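Ribonuclease mar1, putative (Trypanosoma cruzi, PDB 1YZV) is of unknown function but belongs to the isochorismatase superfamily, many of whose members are hydrolases, and is named a putative ribonuclease. Local coordinates at residues Arg11-Phe23 with Ile176-Val188. Sequence-based numbering, arbitrary orientation.
Sequences RLLKHYGSCKTAF and ILMQLLKDASDPV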
loop_
_atom_site.group_PDB
_atom_site.type_symbol
_atom_site.label_atom_id
_atom_site.label_comp_id
_atom_site.label_asym_id
_atom_site.label_seq_id
_atom_site.Cartn_x
_atom_site.Cartn_y
_atom_site.Cartn_z
ATOM N N ARG A 11 9.228 -13.785 9.236
ATOM C CA ARG A 11 8.730 -12.523 8.764
ATOM C C ARG A 11 8.725 -11.398 9.801
ATOM O O ARG A 11 9.017 -10.279 9.461
ATOM C CB ARG A 11 7.388 -12.657 8.057
ATOM C CG ARG A 11 6.303 -13.064 8.868
ATOM C CD ARG A 11 5.120 -13.270 7.970
ATOM N NE ARG A 11 5.292 -14.401 7.053
ATOM C CZ ARG A 11 5.549 -14.300 5.749
ATOM N NH1 ARG A 11 5.623 -13.125 5.131
ATOM N NH2 ARG A 11 5.625 -15.405 5.041
ATOM N N LEU A 12 8.556 -11.735 11.071
ATOM C CA LEU A 12 8.602 -10.772 12.148
ATOM C C LEU A 12 9.942 -10.915 12.848
ATOM O O LEU A 12 10.691 -11.862 12.563
ATOM C CB LEU A 12 7.471 -11.053 13.123
ATOM C CG LEU A 12 6.040 -10.860 12.580
ATOM C CD1 LEU A 12 5.068 -11.334 13.600
ATOM C CD2 LEU A 12 5.795 -9.430 12.170
ATOM N N LEU A 13 10.224 -10.012 13.794
ATOM C CA LEU A 13 11.417 -10.134 14.626
ATOM C C LEU A 13 11.372 -11.491 15.331
ATOM O O LEU A 13 10.305 -11.982 15.675
ATOM C CB LEU A 13 11.447 -9.031 15.678
ATOM C CG LEU A 13 11.699 -7.620 15.153
ATOM C CD1 LEU A 13 11.298 -6.619 16.211
ATOM C CD2 LEU A 13 13.159 -7.442 14.751
ATOM N N LYS A 14 12.522 -12.125 15.437
ATOM C CA LYS A 14 12.688 -13.333 16.240
ATOM C C LYS A 14 12.682 -12.952 17.721
ATOM O O LYS A 14 12.915 -11.766 18.114
ATOM C CB LYS A 14 14.012 -14.022 15.909
ATOM C CG LYS A 14 14.066 -14.608 14.483
ATOM C CD LYS A 14 15.360 -15.364 14.201
ATOM C CE LYS A 14 15.356 -15.981 12.800
ATOM N NZ LYS A 14 16.706 -16.512 12.398
ATOM N N HIS A 15 12.410 -13.960 18.540
ATOM C CA HIS A 15 12.465 -13.830 19.969
ATOM C C HIS A 15 13.867 -13.390 20.368
ATOM O O HIS A 15 14.864 -13.815 19.738
ATOM C CB HIS A 15 12.116 -15.171 20.637
ATOM C CG HIS A 15 11.948 -15.064 22.107
ATOM N ND1 HIS A 15 13.023 -15.024 22.975
ATOM C CD2 HIS A 15 10.840 -14.925 22.871
ATOM C CE1 HIS A 15 12.578 -14.862 24.209
ATOM N NE2 HIS A 15 11.260 -14.748 24.165
ATOM N N TYR A 16 13.933 -12.527 21.386
ATOM C CA TYR A 16 15.174 -11.920 21.772
ATOM C C TYR A 16 16.297 -12.899 22.071
ATOM O O TYR A 16 17.483 -12.525 21.935
ATOM C CB TYR A 16 15.012 -10.953 22.948
ATOM C CG TYR A 16 14.596 -11.574 24.263
ATOM C CD1 TYR A 16 15.532 -12.182 25.101
ATOM C CD2 TYR A 16 13.278 -11.501 24.695
ATOM C CE1 TYR A 16 15.156 -12.782 26.315
ATOM C CE2 TYR A 16 12.892 -12.046 25.926
ATOM C CZ TYR A 16 13.858 -12.649 26.765
ATOM O OH TYR A 16 13.452 -13.239 27.958
ATOM N N GLY A 17 15.972 -14.115 22.509
ATOM C CA GLY A 17 17.035 -15.099 22.736
ATOM C C GLY A 17 17.564 -15.811 21.499
ATOM O O GLY A 17 18.541 -16.535 21.552
ATOM N N SER A 18 16.853 -15.699 20.396
ATOM C CA SER A 18 17.207 -16.370 19.168
ATOM C C SER A 18 18.465 -15.767 18.492
ATOM O O SER A 18 19.175 -16.405 17.739
ATOM C CB SER A 18 15.984 -16.263 18.239
ATOM O OG SER A 18 15.996 -17.239 17.242
ATOM N N CYS A 19 18.618 -14.470 18.629
ATOM C CA CYS A 19 19.677 -13.732 17.983
ATOM C C CYS A 19 19.796 -12.450 18.766
ATOM O O CYS A 19 18.952 -12.164 19.625
ATOM C CB CYS A 19 19.333 -13.466 16.528
ATOM S SG CYS A 19 17.813 -12.456 16.234
ATOM N N LYS A 20 20.850 -11.700 18.523
ATOM C CA LYS A 20 20.980 -10.389 19.108
ATOM C C LYS A 20 20.292 -9.299 18.251
ATOM O O LYS A 20 20.103 -9.486 17.042
ATOM C CB LYS A 20 22.438 -10.111 19.290
ATOM C CG LYS A 20 22.753 -8.933 20.127
ATOM C CD LYS A 20 24.105 -9.193 20.826
ATOM C CE LYS A 20 24.654 -7.901 21.404
ATOM N NZ LYS A 20 25.952 -8.125 22.132
ATOM N N THR A 21 19.713 -8.309 18.955
ATOM C CA THR A 21 18.971 -7.209 18.335
ATOM C C THR A 21 19.683 -5.887 18.598
ATOM O O THR A 21 20.118 -5.654 19.726
ATOM C CB THR A 21 17.535 -7.100 18.966
ATOM O OG1 THR A 21 16.894 -8.362 18.831
ATOM C CG2 THR A 21 16.684 -6.060 18.282
ATOM N N ALA A 22 19.863 -5.065 17.558
ATOM C CA ALA A 22 20.455 -3.712 17.718
ATOM C C ALA A 22 19.338 -2.696 17.619
ATOM O O ALA A 22 18.471 -2.775 16.744
ATOM C CB ALA A 22 21.503 -3.432 16.642
ATOM N N PHE A 23 19.341 -1.767 18.559
ATOM C CA PHE A 23 18.446 -0.652 18.549
ATOM C C PHE A 23 19.226 0.536 17.979
ATOM O O PHE A 23 20.184 1.028 18.587
ATOM C CB PHE A 23 17.919 -0.391 19.968
ATOM C CG PHE A 23 16.984 -1.455 20.463
ATOM C CD1 PHE A 23 15.618 -1.390 20.190
ATOM C CD2 PHE A 23 17.463 -2.519 21.200
ATOM C CE1 PHE A 23 14.788 -2.406 20.566
ATOM C CE2 PHE A 23 16.637 -3.597 21.486
ATOM C CZ PHE A 23 15.301 -3.519 21.226
ATOM N N ILE A 176 6.587 -4.033 18.332
ATOM C CA ILE A 176 7.984 -4.475 18.341
ATOM C C ILE A 176 8.346 -5.125 19.700
ATOM O O ILE A 176 8.846 -6.269 19.738
ATOM C CB ILE A 176 8.903 -3.326 17.961
ATOM C CG1 ILE A 176 8.750 -3.022 16.469
ATOM C CG2 ILE A 176 10.366 -3.565 18.361
ATOM C CD1 ILE A 176 9.214 -1.640 16.064
ATOM N N LEU A 177 7.966 -4.469 20.798
ATOM C CA LEU A 177 8.193 -5.044 22.112
ATOM C C LEU A 177 7.625 -6.466 22.211
ATOM O O LEU A 177 8.305 -7.401 22.696
ATOM C CB LEU A 177 7.594 -4.136 23.202
ATOM C CG LEU A 177 8.552 -3.236 23.926
ATOM C CD1 LEU A 177 9.271 -2.308 22.954
ATOM C CD2 LEU A 177 7.836 -2.463 25.031
ATOM N N MET A 178 6.372 -6.627 21.791
ATOM C CA MET A 178 5.640 -7.887 21.955
ATOM C C MET A 178 6.079 -8.945 20.930
ATOM O O MET A 178 6.061 -10.137 21.237
ATOM C CB MET A 178 4.127 -7.616 21.891
ATOM C CG MET A 178 3.646 -6.679 23.000
ATOM S SD MET A 178 3.864 -7.422 24.610
ATOM C CE MET A 178 5.475 -6.844 25.162
ATOM N N GLN A 179 6.609 -8.496 19.783
ATOM C CA GLN A 179 7.313 -9.387 18.829
ATOM C C GLN A 179 8.574 -10.040 19.401
ATOM O O GLN A 179 8.845 -11.228 19.154
ATOM C CB GLN A 179 7.695 -8.664 17.524
ATOM C CG GLN A 179 6.519 -8.387 16.608
ATOM C CD GLN A 179 6.893 -7.386 15.494
ATOM O OE1 GLN A 179 7.921 -7.531 14.874
ATOM N NE2 GLN A 179 6.073 -6.370 15.294
ATOM N N LEU A 180 9.338 -9.272 20.158
ATOM C CA LEU A 180 10.580 -9.767 20.739
ATOM C C LEU A 180 10.293 -10.735 21.869
ATOM O O LEU A 180 11.142 -11.536 22.166
ATOM C CB LEU A 180 11.464 -8.631 21.237
ATOM C CG LEU A 180 12.074 -7.810 20.124
ATOM C CD1 LEU A 180 12.481 -6.397 20.634
ATOM C CD2 LEU A 180 13.257 -8.585 19.478
ATOM N N LEU A 181 9.185 -10.534 22.597
ATOM C CA LEU A 181 8.826 -11.374 23.741
ATOM C C LEU A 181 7.989 -12.616 23.455
ATOM O O LEU A 181 8.105 -13.609 24.188
ATOM C CB LEU A 181 8.133 -10.561 24.827
ATOM C CG LEU A 181 9.024 -9.859 25.852
ATOM C CD1 LEU A 181 10.119 -9.010 25.214
ATOM C CD2 LEU A 181 8.137 -9.000 26.616
ATOM N N LYS A 182 6.993 -12.482 22.579
ATOM C CA LYS A 182 6.137 -13.595 22.106
ATOM C C LYS A 182 5.102 -14.231 23.048
ATOM O O LYS A 182 4.118 -14.805 22.554
ATOM C CB LYS A 182 6.955 -14.709 21.403
ATOM C CG LYS A 182 7.815 -14.101 20.261
ATOM C CD LYS A 182 7.978 -14.944 19.045
ATOM C CE LYS A 182 8.763 -14.165 17.912
ATOM N NZ LYS A 182 8.185 -12.865 17.240
ATOM N N ASP A 183 5.237 -14.034 24.352
ATOM C CA ASP A 183 4.472 -14.773 25.328
ATOM C C ASP A 183 4.549 -14.024 26.682
ATOM O O ASP A 183 5.627 -13.612 27.119
ATOM C CB ASP A 183 5.045 -16.221 25.363
ATOM C CG ASP A 183 4.229 -17.191 26.200
ATOM O OD1 ASP A 183 3.838 -16.853 27.342
ATOM O OD2 ASP A 183 4.123 -18.361 25.776
ATOM N N ALA A 184 3.396 -13.819 27.335
ATOM C CA ALA A 184 3.359 -13.156 28.627
ATOM C C ALA A 184 4.038 -13.915 29.735
ATOM O O ALA A 184 4.259 -13.348 30.815
ATOM C CB ALA A 184 1.885 -12.845 29.048
ATOM N N SER A 185 4.286 -15.205 29.538
ATOM C CA SER A 185 5.006 -15.965 30.544
ATOM C C SER A 185 6.515 -15.893 30.367
ATOM O O SER A 185 7.253 -16.445 31.174
ATOM C CB SER A 185 4.541 -17.419 30.575
ATOM O OG SER A 185 5.106 -18.157 29.517
ATOM N N ASP A 186 6.988 -15.203 29.337
ATOM C CA ASP A 186 8.409 -14.960 29.199
ATOM C C ASP A 186 9.001 -14.299 30.458
ATOM O O ASP A 186 8.384 -13.416 31.054
ATOM C CB ASP A 186 8.713 -14.109 27.969
ATOM C CG ASP A 186 10.210 -13.975 27.727
ATOM O OD1 ASP A 186 10.866 -13.100 28.364
ATOM O OD2 ASP A 186 10.726 -14.697 26.867
ATOM N N PRO A 187 10.167 -14.794 30.920
ATOM C CA PRO A 187 10.754 -14.215 32.155
ATOM C C PRO A 187 10.869 -12.666 32.207
ATOM O O PRO A 187 10.930 -12.138 33.299
ATOM C CB PRO A 187 12.165 -14.822 32.202
ATOM C CG PRO A 187 12.085 -16.067 31.385
ATOM C CD PRO A 187 11.039 -15.814 30.325
ATOM N N VAL A 188 11.077 -11.972 31.082
ATOM C CA VAL A 188 11.195 -10.502 31.127
ATOM C C VAL A 188 9.868 -9.766 30.982
ATOM O O VAL A 188 9.847 -8.538 31.088
ATOM C CB VAL A 188 12.237 -9.894 30.099
ATOM C CG1 VAL A 188 13.580 -10.516 30.253
ATOM C CG2 VAL A 188 11.814 -10.064 28.685
#
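Leu180, on helix 173-181, packs between Leu13 of the N-terminal loop and Phe23 of strand 20-26, an inner strand of the six-stranded parallel sheet in this isochorismatase-family alpha/beta fold. This is the tight part. Leu13 brings CD1 to 3.8 Å from Ile176 CG2 and also leans on Leu180 CG, while Leu180 CD1 meets the edge of the Phe23 ring; Leu52 and Gln112 add to the surroundings of Leu180. Gln179 crosses Leu13 at about a right angle, its OE1 bonded to Tyr169 OH, which also accepts a hydrogen bond from Leu13 N.

Where the helix ends, polar bonds take over. Tyr16 N donates to a lone pair of Leu180 O (3.1 Å, 156° at the hydrogen), and that oxygen also lies over one face of the His15 ring. Lys182, which leaves the helix with positive phi, bends its chain back so that NZ reaches Leu13 O at 2.8 Å and Gln179 O at 2.6 Å, tying the loop to the last helical turn.

His15, Lys182 and Asp186 form the polar, more solvent-exposed side, though Tyr16 itself is buried, its CE2 3.6 Å from Val188 CG2. ND1 of His15 accepts from Gly17 N while NE2 donates to Asp186 OD2 at 2.8 Å, from above the carboxylate plane; together these bonds hold the ring's rotation. Asp186 OD1 also caps Val188 N and, through its syn lone pair, accepts from Tyr16 OH at 2.6 Å.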